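Local coordinates for DNA mismatch repair protein PMS1 (Saccharomyces cerevisiae, PDB 3H4L) that binds ATP through a GHKL-type ATPase domain and takes part in DNA mismatch repair, probably coupling nucleotide binding to the repair reaction, at residues G107-S112 and S150-N155; Y52-I57 and E162-F167; Q21-L26 and S103-I108; E72-K77 and L125-V130. One frame throughout, in Å; residues are numbered along the deposited sequence.

Contact 1: residues G107-S112 and S150-N155; sequences GIAKLS and SQLFHN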
# COMPACT_ATOMS: atom_id res chain seq x y z
N GLY B 107 -9.79 7.12 25.73
CA GLY B 107 -8.88 6.90 26.83
C GLY B 107 -7.48 6.51 26.42
O GLY B 107 -6.52 7.01 27.00
N ILE B 108 -7.33 5.63 25.43
CA ILE B 108 -5.98 5.25 25.05
C ILE B 108 -5.46 5.75 23.70
O ILE B 108 -4.52 5.17 23.14
CB ILE B 108 -5.78 3.71 25.14
CG1 ILE B 108 -6.90 2.97 24.41
CG2 ILE B 108 -5.72 3.30 26.60
CD1 ILE B 108 -6.87 3.15 22.91
N ALA B 109 -6.04 6.84 23.20
CA ALA B 109 -5.62 7.45 21.93
C ALA B 109 -6.21 8.85 21.84
O ALA B 109 -6.86 9.29 22.78
CB ALA B 109 -6.10 6.61 20.75
N LYS B 110 -5.96 9.55 20.74
CA LYS B 110 -6.50 10.90 20.54
C LYS B 110 -7.61 10.71 19.52
O LYS B 110 -7.33 10.28 18.39
CB LYS B 110 -5.46 11.85 19.93
CG LYS B 110 -4.09 11.85 20.60
CD LYS B 110 -4.08 12.57 21.95
CE LYS B 110 -2.67 12.54 22.56
NZ LYS B 110 -2.50 13.47 23.73
N LEU B 111 -8.85 11.02 19.88
CA LEU B 111 -9.96 10.82 18.94
C LEU B 111 -10.50 12.11 18.32
O LEU B 111 -10.80 13.06 19.03
CB LEU B 111 -11.12 10.10 19.63
CG LEU B 111 -12.32 9.73 18.73
CD1 LEU B 111 -11.88 8.68 17.70
CD2 LEU B 111 -13.49 9.21 19.58
N SER B 112 -10.61 12.13 17.00
CA SER B 112 -11.15 13.28 16.28
C SER B 112 -12.23 12.79 15.34
O SER B 112 -12.15 11.69 14.79
CB SER B 112 -10.08 13.99 15.46
OG SER B 112 -9.11 14.57 16.30
N SER B 150 -5.30 8.72 16.36
CA SER B 150 -3.87 8.97 16.22
C SER B 150 -3.16 8.76 17.54
O SER B 150 -3.78 8.80 18.60
CB SER B 150 -3.64 10.40 15.75
OG SER B 150 -3.77 11.30 16.83
N GLN B 151 -1.85 8.54 17.46
CA GLN B 151 -1.04 8.33 18.66
C GLN B 151 -1.63 7.20 19.50
O GLN B 151 -1.83 7.33 20.72
CB GLN B 151 -0.96 9.63 19.46
CG GLN B 151 -0.01 10.65 18.86
CD GLN B 151 -0.05 12.01 19.56
OE1 GLN B 151 -0.54 12.12 20.69
NE2 GLN B 151 0.48 13.04 18.90
N LEU B 152 -1.90 6.08 18.84
CA LEU B 152 -2.49 4.94 19.52
C LEU B 152 -1.60 4.40 20.65
O LEU B 152 -0.39 4.23 20.49
CB LEU B 152 -2.79 3.84 18.50
CG LEU B 152 -3.54 2.60 18.99
CD1 LEU B 152 -4.91 2.97 19.56
CD2 LEU B 152 -3.68 1.65 17.83
N PHE B 153 -2.22 4.16 21.79
CA PHE B 153 -1.53 3.64 22.98
C PHE B 153 -0.44 4.58 23.48
O PHE B 153 0.51 4.16 24.13
CB PHE B 153 -0.96 2.23 22.70
CG PHE B 153 -1.98 1.23 22.19
CD1 PHE B 153 -3.25 1.16 22.74
CD2 PHE B 153 -1.67 0.38 21.14
CE1 PHE B 153 -4.21 0.26 22.26
CE2 PHE B 153 -2.62 -0.53 20.65
CZ PHE B 153 -3.89 -0.59 21.21
N HIS B 154 -0.61 5.86 23.19
CA HIS B 154 0.36 6.86 23.61
C HIS B 154 0.53 6.92 25.13
O HIS B 154 1.51 7.46 25.63
CB HIS B 154 -0.05 8.24 23.09
CG HIS B 154 -1.13 8.89 23.88
ND1 HIS B 154 -0.88 9.78 24.89
CD2 HIS B 154 -2.48 8.73 23.84
CE1 HIS B 154 -2.02 10.15 25.45
NE2 HIS B 154 -3.00 9.52 24.84
N ASN B 155 -0.45 6.39 25.87
CA ASN B 155 -0.37 6.39 27.33
C ASN B 155 -0.37 4.98 27.91
O ASN B 155 -0.90 4.73 28.98
CB ASN B 155 -1.52 7.22 27.92
CG ASN B 155 -2.87 6.80 27.39
OD1 ASN B 155 -2.97 6.07 26.41
ND2 ASN B 155 -3.93 7.27 28.04
O HOH W 1 -5.70 9.27 25.53
O HOH W 2 -6.96 12.37 16.37

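Contact 2: residues Y52-I57 and E162-F167; sequences YGLESI and EFSKTF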
# COMPACT_ATOMS: atom_id res chain seq x y z
N TYR B 52 1.89 2.92 8.71
CA TYR B 52 1.29 1.63 9.06
C TYR B 52 0.44 1.58 10.33
O TYR B 52 0.18 0.50 10.85
CB TYR B 52 2.39 0.57 9.12
CG TYR B 52 2.88 0.17 7.75
CD1 TYR B 52 2.03 -0.48 6.86
CD2 TYR B 52 4.17 0.47 7.32
CE1 TYR B 52 2.44 -0.82 5.58
CE2 TYR B 52 4.60 0.13 6.03
CZ TYR B 52 3.72 -0.52 5.17
OH TYR B 52 4.10 -0.87 3.90
N GLY B 53 -0.02 2.73 10.82
CA GLY B 53 -0.83 2.74 12.03
C GLY B 53 -0.11 3.37 13.20
O GLY B 53 -0.75 3.88 14.13
N LEU B 54 1.21 3.34 13.17
CA LEU B 54 2.02 3.92 14.24
C LEU B 54 1.66 5.38 14.46
O LEU B 54 1.60 5.83 15.60
CB LEU B 54 3.51 3.82 13.89
CG LEU B 54 4.00 2.38 13.74
CD1 LEU B 54 5.34 2.35 13.05
CD2 LEU B 54 4.05 1.73 15.11
N GLU B 55 1.43 6.10 13.38
CA GLU B 55 1.08 7.52 13.44
C GLU B 55 -0.43 7.70 13.59
O GLU B 55 -0.90 8.42 14.46
CB GLU B 55 1.57 8.23 12.18
CG GLU B 55 1.20 9.70 12.06
CD GLU B 55 1.86 10.57 13.12
OE1 GLU B 55 2.72 10.06 13.88
OE2 GLU B 55 1.51 11.77 13.19
N SER B 56 -1.20 7.02 12.74
CA SER B 56 -2.65 7.17 12.82
C SER B 56 -3.43 6.31 11.84
O SER B 56 -2.87 5.72 10.90
CB SER B 56 -3.02 8.62 12.58
OG SER B 56 -2.52 9.06 11.32
N ILE B 57 -4.73 6.24 12.06
CA ILE B 57 -5.61 5.50 11.18
C ILE B 57 -6.83 6.35 11.00
O ILE B 57 -7.37 6.87 11.97
CB ILE B 57 -6.02 4.13 11.73
CG1 ILE B 57 -7.16 3.61 10.85
CG2 ILE B 57 -6.39 4.22 13.18
CD1 ILE B 57 -7.63 2.24 11.20
N GLU B 162 5.71 -2.18 22.18
CA GLU B 162 5.54 -3.47 21.52
C GLU B 162 5.00 -3.28 20.10
O GLU B 162 5.35 -4.04 19.20
CB GLU B 162 4.57 -4.35 22.31
CG GLU B 162 5.24 -5.52 23.02
CD GLU B 162 5.86 -6.52 22.06
OE1 GLU B 162 5.12 -7.14 21.27
OE2 GLU B 162 7.10 -6.70 22.11
N PHE B 163 4.14 -2.28 19.93
CA PHE B 163 3.55 -1.98 18.63
C PHE B 163 4.62 -1.59 17.62
O PHE B 163 4.55 -1.96 16.46
CB PHE B 163 2.51 -0.85 18.78
CG PHE B 163 1.74 -0.54 17.52
CD1 PHE B 163 1.49 -1.52 16.57
CD2 PHE B 163 1.23 0.74 17.31
CE1 PHE B 163 0.75 -1.25 15.42
CE2 PHE B 163 0.48 1.03 16.16
CZ PHE B 163 0.24 0.03 15.22
N SER B 164 5.62 -0.85 18.08
CA SER B 164 6.70 -0.43 17.19
C SER B 164 7.58 -1.58 16.74
O SER B 164 8.01 -1.60 15.59
CB SER B 164 7.56 0.63 17.87
OG SER B 164 6.75 1.72 18.23
N LYS B 165 7.85 -2.55 17.61
CA LYS B 165 8.69 -3.65 17.16
C LYS B 165 7.89 -4.79 16.52
O LYS B 165 8.46 -5.83 16.18
CB LYS B 165 9.58 -4.18 18.29
CG LYS B 165 8.91 -4.45 19.61
CD LYS B 165 9.96 -4.82 20.65
CE LYS B 165 9.38 -4.84 22.07
NZ LYS B 165 8.91 -3.52 22.59
N THR B 166 6.59 -4.58 16.33
CA THR B 166 5.77 -5.60 15.70
C THR B 166 4.77 -5.01 14.72
O THR B 166 3.90 -5.71 14.23
CB THR B 166 4.97 -6.42 16.74
OG1 THR B 166 4.16 -5.53 17.51
CG2 THR B 166 5.89 -7.18 17.65
N PHE B 167 4.91 -3.72 14.41
CA PHE B 167 3.96 -3.08 13.52
C PHE B 167 3.75 -3.75 12.17
O PHE B 167 2.63 -3.76 11.65
CB PHE B 167 4.29 -1.60 13.31
CG PHE B 167 5.46 -1.34 12.40
CD1 PHE B 167 6.76 -1.53 12.84
CD2 PHE B 167 5.25 -0.84 11.12
CE1 PHE B 167 7.85 -1.22 12.02
CE2 PHE B 167 6.33 -0.53 10.29
CZ PHE B 167 7.63 -0.72 10.74
O HOH W 3 0.51 -2.02 12.38

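Contact 3: residues Q21-L26 and S103-I108; sequences QVITDL and SSLCGI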
# COMPACT_ATOMS: atom_id res chain seq x y z
N GLN B 21 -8.31 -2.46 27.63
CA GLN B 21 -8.78 -3.84 27.52
C GLN B 21 -9.78 -3.93 26.37
O GLN B 21 -10.04 -5.02 25.84
CB GLN B 21 -9.46 -4.27 28.82
CG GLN B 21 -8.53 -4.53 29.99
CD GLN B 21 -9.29 -4.71 31.29
OE1 GLN B 21 -10.45 -5.13 31.29
NE2 GLN B 21 -8.64 -4.40 32.41
N VAL B 22 -10.36 -2.79 26.00
CA VAL B 22 -11.31 -2.79 24.90
C VAL B 22 -10.61 -2.72 23.54
O VAL B 22 -10.93 -3.47 22.64
CB VAL B 22 -12.30 -1.63 25.02
CG1 VAL B 22 -13.16 -1.56 23.78
CG2 VAL B 22 -13.18 -1.84 26.25
N ILE B 23 -9.65 -1.81 23.41
CA ILE B 23 -8.90 -1.68 22.17
C ILE B 23 -7.55 -2.35 22.38
O ILE B 23 -6.57 -1.69 22.73
CB ILE B 23 -8.70 -0.19 21.79
CG1 ILE B 23 -10.04 0.56 21.85
CG2 ILE B 23 -8.09 -0.09 20.40
CD1 ILE B 23 -11.16 -0.10 21.05
N THR B 24 -7.51 -3.66 22.17
CA THR B 24 -6.30 -4.45 22.37
C THR B 24 -5.18 -4.06 21.42
O THR B 24 -4.02 -3.98 21.84
CB THR B 24 -6.58 -5.97 22.23
OG1 THR B 24 -7.43 -6.20 21.10
CG2 THR B 24 -7.25 -6.50 23.51
N ASP B 25 -5.50 -3.84 20.16
CA ASP B 25 -4.48 -3.42 19.20
C ASP B 25 -5.05 -2.64 18.02
O ASP B 25 -6.24 -2.36 17.97
CB ASP B 25 -3.68 -4.62 18.69
CG ASP B 25 -4.55 -5.74 18.17
OD1 ASP B 25 -5.72 -5.49 17.81
OD2 ASP B 25 -4.04 -6.89 18.11
N LEU B 26 -4.17 -2.30 17.08
CA LEU B 26 -4.56 -1.54 15.91
C LEU B 26 -5.69 -2.23 15.16
O LEU B 26 -6.64 -1.58 14.72
CB LEU B 26 -3.35 -1.37 14.98
CG LEU B 26 -3.64 -0.63 13.67
CD1 LEU B 26 -4.00 0.82 13.97
CD2 LEU B 26 -2.43 -0.72 12.76
N SER B 103 -15.75 5.38 23.23
CA SER B 103 -15.48 5.70 24.62
C SER B 103 -14.09 5.21 25.02
O SER B 103 -13.41 5.84 25.83
CB SER B 103 -16.54 5.03 25.50
OG SER B 103 -16.66 5.74 26.71
N SER B 104 -13.68 4.08 24.44
CA SER B 104 -12.37 3.51 24.73
C SER B 104 -11.23 4.14 23.92
O SER B 104 -10.14 4.37 24.45
CB SER B 104 -12.38 1.99 24.50
OG SER B 104 -13.02 1.30 25.56
N LEU B 105 -11.48 4.42 22.65
CA LEU B 105 -10.44 5.04 21.83
C LEU B 105 -10.08 6.41 22.38
O LEU B 105 -9.03 6.96 22.07
CB LEU B 105 -10.92 5.15 20.38
CG LEU B 105 -10.95 3.83 19.59
CD1 LEU B 105 -11.92 3.94 18.42
CD2 LEU B 105 -9.55 3.47 19.13
N CYS B 106 -10.94 6.97 23.21
CA CYS B 106 -10.68 8.27 23.82
C CYS B 106 -9.63 8.16 24.92
O CYS B 106 -8.73 8.99 25.03
CB CYS B 106 -11.94 8.82 24.44
SG CYS B 106 -12.77 9.88 23.34
N GLY B 107 -9.79 7.12 25.73
CA GLY B 107 -8.88 6.90 26.83
C GLY B 107 -7.48 6.51 26.42
O GLY B 107 -6.52 7.01 27.00
N ILE B 108 -7.33 5.63 25.43
CA ILE B 108 -5.98 5.25 25.05
C ILE B 108 -5.46 5.75 23.70
O ILE B 108 -4.52 5.17 23.14
CB ILE B 108 -5.78 3.71 25.14
CG1 ILE B 108 -6.90 2.97 24.41
CG2 ILE B 108 -5.72 3.30 26.60
CD1 ILE B 108 -6.87 3.15 22.91

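Contact 4: residues E72-K77 and L125-V130; sequences EFLALK and LEYDMV. With ANP (phosphoaminophosphonic acid-adenylate ester), chain E.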
# COMPACT_ATOMS: atom_id res chain seq x y z
N GLU B 72 -22.08 15.77 22.05
CA GLU B 72 -21.71 15.86 23.45
C GLU B 72 -21.68 14.57 24.25
O GLU B 72 -20.95 14.48 25.24
CB GLU B 72 -22.66 16.84 24.14
CG GLU B 72 -22.01 17.68 25.24
CD GLU B 72 -22.93 18.79 25.71
OE1 GLU B 72 -23.83 18.52 26.54
OE2 GLU B 72 -22.76 19.94 25.23
N PHE B 73 -22.46 13.58 23.84
CA PHE B 73 -22.52 12.32 24.57
C PHE B 73 -22.04 11.12 23.76
O PHE B 73 -22.23 9.97 24.16
CB PHE B 73 -23.95 12.07 25.04
CG PHE B 73 -24.60 13.29 25.61
CD1 PHE B 73 -25.23 14.21 24.77
CD2 PHE B 73 -24.57 13.55 26.97
CE1 PHE B 73 -25.82 15.38 25.29
CE2 PHE B 73 -25.15 14.70 27.50
CZ PHE B 73 -25.78 15.62 26.66
N LEU B 74 -21.41 11.37 22.63
CA LEU B 74 -20.95 10.28 21.79
C LEU B 74 -19.88 9.38 22.41
O LEU B 74 -20.00 8.17 22.36
CB LEU B 74 -20.45 10.84 20.46
CG LEU B 74 -20.40 9.79 19.35
CD1 LEU B 74 -21.80 9.25 19.13
CD2 LEU B 74 -19.85 10.39 18.07
N ALA B 75 -18.85 9.97 23.00
CA ALA B 75 -17.77 9.18 23.59
C ALA B 75 -17.67 9.15 25.12
O ALA B 75 -16.64 8.76 25.66
CB ALA B 75 -16.44 9.62 22.99
N LEU B 76 -18.72 9.55 25.82
CA LEU B 76 -18.69 9.52 27.27
C LEU B 76 -18.94 8.11 27.77
O LEU B 76 -19.65 7.33 27.11
CB LEU B 76 -19.77 10.43 27.86
CG LEU B 76 -19.67 11.95 27.65
CD1 LEU B 76 -20.92 12.61 28.21
CD2 LEU B 76 -18.43 12.50 28.34
N LYS B 77 -18.37 7.77 28.92
CA LYS B 77 -18.61 6.46 29.53
C LYS B 77 -19.88 6.57 30.37
O LYS B 77 -20.11 7.58 31.04
CB LYS B 77 -17.44 6.04 30.41
CG LYS B 77 -16.48 5.08 29.70
CD LYS B 77 -15.38 4.57 30.60
CE LYS B 77 -14.54 3.56 29.83
NZ LYS B 77 -13.27 3.26 30.51
N LEU B 125 -14.81 17.59 15.46
CA LEU B 125 -14.81 17.45 16.90
C LEU B 125 -13.53 16.83 17.44
O LEU B 125 -13.01 15.87 16.88
CB LEU B 125 -16.01 16.60 17.32
CG LEU B 125 -17.37 17.11 16.84
CD1 LEU B 125 -18.37 15.97 16.84
CD2 LEU B 125 -17.83 18.25 17.73
N GLU B 126 -13.02 17.39 18.53
CA GLU B 126 -11.82 16.88 19.18
C GLU B 126 -12.29 16.43 20.56
O GLU B 126 -12.83 17.24 21.32
CB GLU B 126 -10.77 17.97 19.34
CG GLU B 126 -10.28 18.59 18.04
CD GLU B 126 -9.29 17.71 17.30
OE1 GLU B 126 -8.90 18.07 16.17
OE2 GLU B 126 -8.90 16.65 17.84
N TYR B 127 -12.12 15.16 20.88
CA TYR B 127 -12.52 14.67 22.20
C TYR B 127 -11.29 14.38 23.04
O TYR B 127 -10.32 13.80 22.54
CB TYR B 127 -13.32 13.38 22.10
CG TYR B 127 -14.61 13.48 21.36
CD1 TYR B 127 -14.68 13.21 19.99
CD2 TYR B 127 -15.79 13.78 22.03
CE1 TYR B 127 -15.90 13.23 19.33
CE2 TYR B 127 -17.00 13.80 21.38
CZ TYR B 127 -17.05 13.53 20.03
OH TYR B 127 -18.28 13.54 19.40
N ASP B 128 -11.33 14.75 24.31
CA ASP B 128 -10.19 14.47 25.16
C ASP B 128 -10.28 13.01 25.63
O ASP B 128 -11.18 12.26 25.25
CB ASP B 128 -10.13 15.43 26.34
CG ASP B 128 -11.33 15.33 27.25
OD1 ASP B 128 -12.04 14.31 27.19
OD2 ASP B 128 -11.56 16.29 28.03
N MET B 129 -9.33 12.64 26.47
CA MET B 129 -9.21 11.30 27.00
C MET B 129 -10.47 10.77 27.70
O MET B 129 -10.69 9.56 27.79
CB MET B 129 -8.05 11.27 27.99
CG MET B 129 -7.78 9.92 28.57
SD MET B 129 -6.37 9.95 29.67
CE MET B 129 -6.71 8.46 30.61
N VAL B 130 -11.29 11.70 28.16
CA VAL B 130 -12.49 11.36 28.92
C VAL B 130 -13.84 11.57 28.19
O VAL B 130 -14.91 11.46 28.79
CB VAL B 130 -12.41 12.11 30.30
CG1 VAL B 130 -13.50 13.15 30.42
CG2 VAL B 130 -12.39 11.10 31.44
PG ANP E . -21.06 -1.47 18.98
O1G ANP E . -19.78 -0.90 18.52
O2G ANP E . -21.84 -2.03 17.90
O3G ANP E . -20.95 -2.47 20.09
PB ANP E . -21.93 1.26 18.98
O1B ANP E . -23.16 1.94 19.46
O2B ANP E . -21.68 1.32 17.55
N3B ANP E . -21.91 -0.23 19.57
PA ANP E . -19.42 2.71 19.24
O1A ANP E . -18.81 1.87 18.23
O2A ANP E . -18.59 3.25 20.36
O3A ANP E . -20.74 1.98 19.75
O5' ANP E . -19.89 4.10 18.61
C5' ANP E . -21.14 4.53 18.99
C4' ANP E . -21.89 5.72 18.55
O4' ANP E . -21.04 6.61 17.79
C3' ANP E . -22.81 5.03 17.60
O3' ANP E . -23.93 4.48 18.31
C2' ANP E . -23.09 6.10 16.58
O2' ANP E . -24.22 6.82 17.04
C1' ANP E . -21.73 6.88 16.58
N9 ANP E . -20.74 6.57 15.50
C8 ANP E . -19.48 6.00 15.55
N7 ANP E . -18.86 5.87 14.41
C5 ANP E . -19.76 6.40 13.52
C6 ANP E . -19.77 6.60 12.08
N6 ANP E . -18.74 6.24 11.33
N1 ANP E . -20.87 7.18 11.45
C2 ANP E . -21.97 7.57 12.19
N3 ANP E . -22.06 7.43 13.55
C4 ANP E . -20.94 6.83 14.15

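Contact 1: residues G107-S112 and S150-N155
Lys110 and Ser150 pair as antiparallel strand residues, in a hydrogen-bonded pair. Lys110 N donates to Ser150 O at 3.1 Å, and Ser150 N returns a longer bond to Lys110 O. Past this pair the 150-155 chain leaves the strand and folds into a type II turn from Gln151 to His154. The turn stays tied to the other segment, because Phe153 N donates to Ile108 O at 2.9 Å.

The Lys110 side chain runs out over the turn. Its CB lies 3.6 Å from Ser150 OG. CG passes beside Ser150 O. CG and CD also run past Gln151 OE1, CG at 3.6 Å and CD at 3.8 Å. A bend at chi2 (-74°) swings the chain toward His154. There CE sits over the centre of one imidazole face, 3.8 Å from the ring centroid and 11° off the normal, a CH-pi contact. The tip, NZ, reaches the rim near His154 CE1. The opposite face of the ring carries Asn155 CG.

Asn155 turns its amide to the backbone of Gly107. Its ND2 gives a nearly straight bond (166°) to Gly107 O at 2.8 Å, in the plane of both groups. Water 1 joins Gly107 O, Ala109 O and His154 NE2, lying in the imidazole plane. On the buried side Ile108 CD1 packs on Leu152 CD1 and on Phe153 CE1, the first at 3.9 Å. Phe153 is also in a cation-pi contact with Arg159.

The arrangement is an antiparallel strand pair running into a turn, formed by 110-116 and 144-150, two inner strands of the GHKL ATPase sheet.

Contact 2: residues Y52-I57 and E162-F167
The loop between strands 44-50 and 56-61 of the ATPase sheet meets the junction of helices 157-164 and 167-184 here. Leu54 lies between two phenylalanines. Its CD2 lies over one face of Phe163, 3.9 Å from the ring centroid and 17° off the normal. Its CD1 does the same to Phe167, 3.9 Å from that centroid. Both are CH-pi contacts, and in each the methyl is offset toward the rim of the ring. The two branches of one leucine therefore serve two rings.

Phe167 turns its ring to Leu54 by placing CG between its own N and carbonyl carbon (chi1 75°). Tyr52 closes the edge of the same ring, with CB 3.8 Å from Phe167 CD2. Gly53 O lies in the plane of the Phe163 ring, 3.7 Å from CE2. The glycine has positive phi (112°), and its backbone passes close to the end of that ring.

One water joins the backbones. Water 3 donates to Tyr52 O and, at 2.8 Å, to Phe167 O. On the helix side Thr166 OG1 donates to Glu162 O, back across the end of helix 157-164. Tyr52 also lies edge-to-face with Phe171, and it packs on Arg98 of the second subunit.

No direct hydrogen bond crosses between the two segments. The contact is held by aliphatic and aromatic groups, so the fit of side chains probably matters more here than direct polar pairing, with the water as the polar link.

Contact 3: residues Q21-L26 and S103-I108
Val22, in the last turn of helix 11-22, faces Ser104 on helix 101-107. Ser104 OG lies against the branch of Val22, 3.1 Å from CB and close to both methyls. Val22 CG1 also touches Ser104 CB, at 3.7 Å. The hydroxyl has its own polar partner, a weak hydrogen bond to Glu100 O, just before helix 101-107.

At Ile23 the chain leaves helical geometry, and this side chain packs against helix 101-107. Its CG1 stands beside the backbone N (chi1 -50°), which puts it 3.8 Å from Ser104 CB and 4.0 Å from Leu105 CD2. CG2 reaches the same leucine methyl. The Ile23 and Leu105 side chains cross at about a right angle. Both belong to the helical layer of the GHKL ATPase fold, which packs on the central sheet, and both also touch Ala29 on helix 26-39. Ile23 CB meets Ile108 CD1 at 4.0 Å.

Thr24 and Asp25 then turn the chain toward helix 26-39. Asp25 takes the N-cap position of that helix, and its OD2 forms a salt bridge with Lys173.

Contact 4: residues E72-K77 and L125-V130
Leu74 sits between Tyr127 and the bound nucleotide. Its CG lies anti to the backbone N (chi1 -161°), which sends CD1 to the ribose and keeps CD2 by the tyrosine hydroxyl. CD1 lies 3.1 Å from O4' of the ANP ribose and 3.5 Å from C1', so it lines the sugar part of the pocket. CB and CD2 face the phenol end of Tyr127, with OH 3.6 Å from CB and 3.8 Å from CD2. Leu74 is one of the residues of the nucleotide pocket.

Tyr127 CG stands beside its backbone N (chi1 -63°), and this sends the ring from strand 121-127 across to the 72-77 loop. Ala75 CB lies over one face of that ring, with CD2 the nearest carbon at 4.3 Å. The hydroxyl passes Leu74 and bonds to Tyr71 O, just before the loop segment. The bond to Tyr71 O holds the hydroxyl end, while the backbone is held in the strand.

Further along both segments Leu76 CD2 touches Val130 O at 3.7 Å. The backbone there is shaped by an Asx turn: Val130 N donates to Asp128 OD1 at 2.9 Å, approaching from above the carboxylate plane. Asp128 OD1 also accepts from His132 N.

Helix 101-107 lines this loop and strand: Leu102 touches Leu74, and Cys106 touches Ala75 and Tyr127. Strand 133-140 borders strand 121-127, where Ile133 meets Tyr127. Helix 11-22 flanks the Val130 end, with His15 touching Val130.

In the fold
Contacts 3 and 4 are buried, while contacts 1 and 2 are only partly so. Contact 1 is the polar one, with strand pairing, an asparagine amide and waters. The other three have no direct hydrogen bond between their segments. Contacts 1, 2 and 4 reach the same large sheet. Contact 1 borders contact 4 through neighbouring strands 110-116 and 121-127, and meets contact 2 where Gln151 N bonds to Glu55 O. Contact 3 joins the end of helix 11-22 and Ile23 to helix 101-107, and shares Gly107 and Ile108 with contact 1. Leu26 carries it on to contact 2. Contact 4 alone touches the nucleotide bound in this chain, whereas contact 2 reaches the second subunit.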